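Local coordinates for CBS domain protein (Shewanella oneidensis, PDB 3LHH) that binds adenosine monophosphate through the paired CBS domains of a larger membrane protein, which may also bind flavin adenine dinucleotide, at residues L57-P62 and V80-V85; N117-S122 and V140-E145. One frame throughout, in Å; residues are numbered along the deposited sequence. Where two conformers were deposited one is given.

Interaction 1: residues L57-P62 and V80-V85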
loop_
_atom_site.group_PDB
_atom_site.type_symbol
_atom_site.label_atom_id
_atom_site.label_comp_id
_atom_site.label_asym_id
_atom_site.label_seq_id
_atom_site.Cartn_x
_atom_site.Cartn_y
_atom_site.Cartn_z
ATOM N N LEU A 57 -2.922 -4.032 7.212
ATOM C CA LEU A 57 -3.054 -3.990 8.664
ATOM C C LEU A 57 -4.340 -3.262 9.092
ATOM O O LEU A 57 -4.802 -2.353 8.406
ATOM C CB LEU A 57 -1.828 -3.328 9.280
ATOM C CG LEU A 57 -0.470 -3.901 8.847
ATOM C CD1 LEU A 57 0.641 -3.285 9.673
ATOM C CD2 LEU A 57 -0.439 -5.400 8.966
ATOM N N ASP A 58 -4.923 -3.677 10.213
ATOM C CA ASP A 58 -6.202 -3.121 10.672
ATOM C C ASP A 58 -5.994 -2.454 12.024
ATOM O O ASP A 58 -5.636 -3.091 13.017
ATOM C CB ASP A 58 -7.276 -4.219 10.748
ATOM C CG ASP A 58 -8.702 -3.676 10.999
ATOM O OD1 ASP A 58 -8.873 -2.597 11.614
ATOM O OD2 ASP A 58 -9.665 -4.364 10.588
ATOM N N LEU A 59 -6.182 -1.149 12.039
ATOM C CA LEU A 59 -6.035 -0.372 13.251
ATOM C C LEU A 59 -7.054 -0.759 14.305
ATOM O O LEU A 59 -6.874 -0.427 15.469
ATOM C CB LEU A 59 -6.204 1.115 12.939
ATOM C CG LEU A 59 -5.034 1.763 12.231
ATOM C CD1 LEU A 59 -5.335 3.231 11.997
ATOM C CD2 LEU A 59 -3.773 1.583 13.069
ATOM N N ASN A 60 -8.144 -1.413 13.898
ATOM C CA ASN A 60 -9.150 -1.876 14.866
ATOM C C ASN A 60 -8.831 -3.248 15.469
ATOM O O ASN A 60 -9.576 -3.742 16.330
ATOM C CB ASN A 60 -10.568 -1.868 14.271
ATOM C CG ASN A 60 -11.121 -0.437 14.073
ATOM O OD1 ASN A 60 -11.941 -0.193 13.184
ATOM N ND2 ASN A 60 -10.664 0.501 14.895
ATOM N N LEU A 61 -7.733 -3.853 15.008
ATOM C CA LEU A 61 -7.246 -5.123 15.541
ATOM C C LEU A 61 -6.143 -4.878 16.550
ATOM O O LEU A 61 -5.525 -3.818 16.533
ATOM C CB LEU A 61 -6.717 -6.029 14.434
ATOM C CG LEU A 61 -7.727 -6.556 13.428
ATOM C CD1 LEU A 61 -7.029 -7.535 12.487
ATOM C CD2 LEU A 61 -8.919 -7.220 14.159
ATOM N N PRO A 62 -5.883 -5.870 17.429
ATOM C CA PRO A 62 -4.815 -5.768 18.428
ATOM C C PRO A 62 -3.437 -5.623 17.754
ATOM O O PRO A 62 -3.225 -6.183 16.675
ATOM C CB PRO A 62 -4.885 -7.123 19.168
ATOM C CG PRO A 62 -6.131 -7.764 18.736
ATOM C CD PRO A 62 -6.500 -7.210 17.414
ATOM N N VAL A 80 -2.803 0.379 5.593
ATOM C CA VAL A 80 -3.424 0.299 6.905
ATOM C C VAL A 80 -4.814 0.878 6.829
ATOM O O VAL A 80 -5.011 2.008 6.368
ATOM C CB VAL A 80 -2.675 1.144 7.944
ATOM C CG1 VAL A 80 -3.396 1.076 9.282
ATOM C CG2 VAL A 80 -1.243 0.680 8.071
ATOM N N CYS A 81 -5.782 0.127 7.317
ATOM C CA CYS A 81 -7.141 0.585 7.233
ATOM C C CYS A 81 -7.839 0.425 8.578
ATOM O O CYS A 81 -7.207 0.094 9.592
ATOM C CB CYS A 81 -7.864 -0.205 6.149
ATOM S SG CYS A 81 -8.106 -1.910 6.630
ATOM N N ARG A 82 -9.140 0.702 8.580
ATOM C CA ARG A 82 -9.969 0.448 9.748
ATOM C C ARG A 82 -11.091 -0.473 9.346
ATOM O O ARG A 82 -11.870 -0.159 8.453
ATOM C CB ARG A 82 -10.529 1.740 10.325
ATOM C CG ARG A 82 -9.507 2.565 11.064
ATOM C CD ARG A 82 -10.181 3.574 11.965
ATOM N NE ARG A 82 -9.293 4.687 12.281
ATOM C CZ ARG A 82 -8.541 4.761 13.371
ATOM N NH1 ARG A 82 -8.565 3.782 14.268
ATOM N NH2 ARG A 82 -7.768 5.823 13.562
ATOM N N ASN A 83 -11.145 -1.626 10.000
ATOM C CA ASN A 83 -12.170 -2.636 9.737
ATOM C C ASN A 83 -12.026 -3.288 8.371
ATOM O O ASN A 83 -12.006 -4.508 8.257
ATOM C CB ASN A 83 -13.583 -2.048 9.893
ATOM C CG ASN A 83 -13.784 -1.365 11.229
ATOM O OD1 ASN A 83 -14.293 -0.243 11.298
ATOM N ND2 ASN A 83 -13.365 -2.027 12.295
ATOM N N ASN A 84 -11.925 -2.477 7.329
ATOM C CA ASN A 84 -11.787 -3.022 5.991
ATOM C C ASN A 84 -11.046 -2.067 5.085
ATOM O O ASN A 84 -10.840 -0.902 5.409
ATOM C CB ASN A 84 -13.153 -3.389 5.383
ATOM C CG ASN A 84 -14.048 -2.173 5.173
ATOM O OD1 ASN A 84 -13.839 -1.383 4.251
ATOM N ND2 ASN A 84 -15.055 -2.021 6.031
ATOM N N VAL A 85 -10.681 -2.585 3.928
ATOM C CA VAL A 85 -9.809 -1.917 2.991
ATOM C C VAL A 85 -10.462 -0.680 2.352
ATOM O O VAL A 85 -9.779 0.179 1.801
ATOM C CB VAL A 85 -9.335 -2.956 1.953
ATOM C CG1 VAL A 85 -10.080 -2.812 0.649
ATOM C CG2 VAL A 85 -7.842 -2.886 1.770
#
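In one of its two modelled conformers, the guanidinium of Arg82 lies against Leu59, whose CD1 methyl sits over the centre of one face, 3.8 Å from Arg82 CZ, while the side-chain amide end of Asn60 comes to its edge. A second flat group, the carboxylate of Asp58, is used from both faces. The backbone N of Asn83 reaches Asp58 OD1 from above the plane at 3.0 Å, and the backbone N of Asn60 meets the same Asp58 OD1 from the opposite face at 2.7 Å. The second of these bonds makes an Asx turn, set within the type I turn from Asp58 to Leu61. Asp58 sends its carboxylate on past the strand end, where the chain of Asn83 passes, because chi1 (-171°) sets CG anti to the backbone N. Were Asp58 an alanine, the backbone N-H groups of Asn60 and Asn83 would probably lose their shared acceptor and the two loops be less firmly tied. Ahead of these turns in the sequence, strands 57-58 and 77-81 pair in parallel as the two strands of the beta-alpha-beta unit 57-58, 63-71, 77-81 of the first CBS domain. Cys81 N gives a nearly straight bond to Leu57 O (2.9 Å), and Cys81 O accepts from Leu59 N, also at 2.9 Å, so that the N-H and the C=O of Cys81 both pair with the 57-62 segment. Leu57 and Val80 share one face of the sheet and meet loosely, Leu57 CB to Val80 CG2 at 4.2 Å; helix 63-71 covers Leu57 there. Leu59 crosses Val80 at about a right angle, and the approach of Leu59 CG to Val80 CG1, 3.4 Å, is tighter than ordinary van der Waals contact.

Interaction 2: residues N117-S122 and V140-E145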
loop_
_atom_site.group_PDB
_atom_site.type_symbol
_atom_site.label_atom_id
_atom_site.label_comp_id
_atom_site.label_asym_id
_atom_site.label_seq_id
_atom_site.Cartn_x
_atom_site.Cartn_y
_atom_site.Cartn_z
ATOM N N ASN A 117 -1.569 8.019 -1.247
ATOM C CA ASN A 117 -2.248 8.715 -2.330
ATOM C C ASN A 117 -3.186 7.822 -3.110
ATOM O O ASN A 117 -2.905 6.652 -3.335
ATOM C CB ASN A 117 -1.248 9.401 -3.258
ATOM C CG ASN A 117 -0.640 10.627 -2.627
ATOM O OD1 ASN A 117 -1.228 11.227 -1.721
ATOM N ND2 ASN A 117 0.547 11.002 -3.085
ATOM N N PHE A 118 -4.314 8.384 -3.499
ATOM C CA PHE A 118 -5.279 7.698 -4.334
ATOM C C PHE A 118 -5.232 8.267 -5.746
ATOM O O PHE A 118 -4.989 9.452 -5.931
ATOM C CB PHE A 118 -6.677 7.888 -3.767
ATOM C CG PHE A 118 -6.883 7.221 -2.442
ATOM C CD1 PHE A 118 -6.511 7.856 -1.268
ATOM C CD2 PHE A 118 -7.464 5.965 -2.372
ATOM C CE1 PHE A 118 -6.708 7.250 -0.044
ATOM C CE2 PHE A 118 -7.676 5.347 -1.151
ATOM C CZ PHE A 118 -7.291 5.988 0.020
ATOM N N VAL A 119 -5.468 7.413 -6.735
ATOM C CA VAL A 119 -5.591 7.859 -8.108
ATOM C C VAL A 119 -6.753 7.152 -8.793
ATOM O O VAL A 119 -7.096 6.028 -8.429
ATOM C CB VAL A 119 -4.311 7.589 -8.879
ATOM C CG1 VAL A 119 -3.157 8.370 -8.254
ATOM C CG2 VAL A 119 -4.029 6.093 -8.911
ATOM N N PRO A 120 -7.367 7.809 -9.790
ATOM C CA PRO A 120 -8.477 7.189 -10.515
ATOM C C PRO A 120 -7.975 6.054 -11.384
ATOM O O PRO A 120 -6.850 6.109 -11.882
ATOM C CB PRO A 120 -8.981 8.317 -11.435
ATOM C CG PRO A 120 -8.176 9.543 -11.090
ATOM C CD PRO A 120 -6.952 9.088 -10.390
ATOM N N ASN A 121 -8.808 5.045 -11.597
ATOM C CA ASN A 121 -8.460 3.961 -12.505
ATOM C C ASN A 121 -8.486 4.402 -13.970
ATOM O O ASN A 121 -8.250 3.599 -14.877
ATOM C CB ASN A 121 -9.375 2.752 -12.288
ATOM C CG ASN A 121 -10.792 2.961 -12.826
ATOM O OD1 ASN A 121 -11.198 4.076 -13.164
ATOM N ND2 ASN A 121 -11.556 1.871 -12.895
ATOM N N SER A 122 -8.767 5.684 -14.194
ATOM C CA SER A 122 -8.826 6.243 -15.543
ATOM C C SER A 122 -7.485 6.873 -15.973
ATOM O O SER A 122 -7.365 7.451 -17.058
ATOM C CB SER A 122 -9.949 7.281 -15.630
ATOM O OG SER A 122 -9.555 8.509 -15.035
ATOM N N VAL A 140 0.705 3.414 -4.549
ATOM C CA VAL A 140 -0.485 4.256 -4.720
ATOM C C VAL A 140 -1.733 3.381 -4.781
ATOM O O VAL A 140 -1.686 2.239 -5.259
ATOM C CB VAL A 140 -0.438 5.129 -5.998
ATOM C CG1 VAL A 140 0.769 6.064 -5.991
ATOM C CG2 VAL A 140 -0.440 4.251 -7.237
ATOM N N PHE A 141 -2.842 3.914 -4.281
ATOM C CA PHE A 141 -4.118 3.212 -4.311
ATOM C C PHE A 141 -4.959 3.668 -5.498
ATOM O O PHE A 141 -5.018 4.853 -5.821
ATOM C CB PHE A 141 -4.879 3.427 -3.006
ATOM C CG PHE A 141 -4.157 2.905 -1.793
ATOM C CD1 PHE A 141 -3.791 1.566 -1.704
ATOM C CD2 PHE A 141 -3.850 3.745 -0.736
ATOM C CE1 PHE A 141 -3.119 1.089 -0.587
ATOM C CE2 PHE A 141 -3.187 3.264 0.389
ATOM C CZ PHE A 141 -2.816 1.944 0.459
ATOM N N VAL A 142 -5.620 2.713 -6.133
ATOM C CA VAL A 142 -6.430 2.981 -7.301
ATOM C C VAL A 142 -7.915 2.767 -7.003
ATOM O O VAL A 142 -8.298 1.732 -6.455
ATOM C CB VAL A 142 -6.006 2.067 -8.452
ATOM C CG1 VAL A 142 -6.820 2.377 -9.701
ATOM C CG2 VAL A 142 -4.506 2.227 -8.722
ATOM N N VAL A 143 -8.744 3.750 -7.355
ATOM C CA VAL A 143 -10.189 3.662 -7.134
ATOM C C VAL A 143 -10.940 3.704 -8.461
ATOM O O VAL A 143 -10.427 4.241 -9.443
ATOM C CB VAL A 143 -10.716 4.822 -6.248
ATOM C CG1 VAL A 143 -9.926 4.891 -4.949
ATOM C CG2 VAL A 143 -10.630 6.155 -7.004
ATOM N N ASP A 144 -12.146 3.137 -8.490
ATOM C CA ASP A 144 -13.007 3.239 -9.674
ATOM C C ASP A 144 -13.860 4.507 -9.626
ATOM O O ASP A 144 -13.632 5.392 -8.797
ATOM C CB ASP A 144 -13.872 1.978 -9.874
ATOM C CG ASP A 144 -14.815 1.696 -8.694
ATOM O OD1 ASP A 144 -15.166 2.634 -7.936
ATOM O OD2 ASP A 144 -15.214 0.519 -8.535
ATOM N N GLU A 145 -14.840 4.594 -10.520
ATOM C CA GLU A 145 -15.677 5.789 -10.622
ATOM C C GLU A 145 -16.613 5.989 -9.421
ATOM O O GLU A 145 -17.070 7.102 -9.181
ATOM C CB GLU A 145 -16.467 5.796 -11.938
ATOM C CG GLU A 145 -16.009 4.755 -12.948
ATOM C CD GLU A 145 -16.338 3.338 -12.504
ATOM O OE1 GLU A 145 -15.437 2.474 -12.566
ATOM O OE2 GLU A 145 -17.493 3.094 -12.079
#
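Bridge partners on one face of the sheet, Phe118 and Phe141 both set CG anti to the carbonyl carbon (chi1 -67° and -61°), and this turns the rings into contact. The rings meet obliquely, with centroids 5.5 Å apart and planes at 43°, and Phe141 CD2 lies over one face of the Phe118 ring, displaced toward its rim. Phe118 CD2 is 3.7 Å from Phe141 CB and equally close to Val143 CG1. On the other face Val119 CG2 packs on Val142 CG2 at 3.9 Å; Val119 also touches His131 of helix 125-135, and Val142 touches Val153. Four backbone bonds join the strands, running alternately in the two directions: Phe141 N to Asn117 O, Val119 N to Phe141 O, Val143 N to Val119 O and Asn121 N to Val143 O. The last, at 2.8 Å, is the most bent, where the first segment leaves its strand. Beyond it the amide of Asn121 crosses Asp144 at a slant, its ND2 nearest Asp144 CA and CB, and Asn121 CB rests 3.7 Å from Val142 CG1. The carboxylate of Asp144 turns elsewhere, its OD1 accepting from the backbone N of Tyr146 and of Asp148 in the turn before strand 149-154. Strands 117-120 and 139-143, with helix 125-135 between them in sequence, form the parallel beta-alpha-beta unit characteristic of a CBS domain, here the second of the pair.

Interactions 1 and 2 occupy equivalent places in the two CBS domains: each joins the parallel strands of a beta-alpha-beta unit, with a helix packed on one sheet face. Their centres are 20 Å apart and they do not touch, but Met88 of strand 88-93 meets Cys81 of interaction 1 as well as both phenylalanines of interaction 2. Each is partly buried, with buried strand residues and more exposed loops. Pairing is short in 57-62 with 80-85, where a carboxylate continues it into polar loops; in 117-122 with 140-145 it runs longer, with valines on one face and aromatic rings on the other. The side chains of Leu57 and Phe141 are each about 8 Å from the bound adenosine monophosphate.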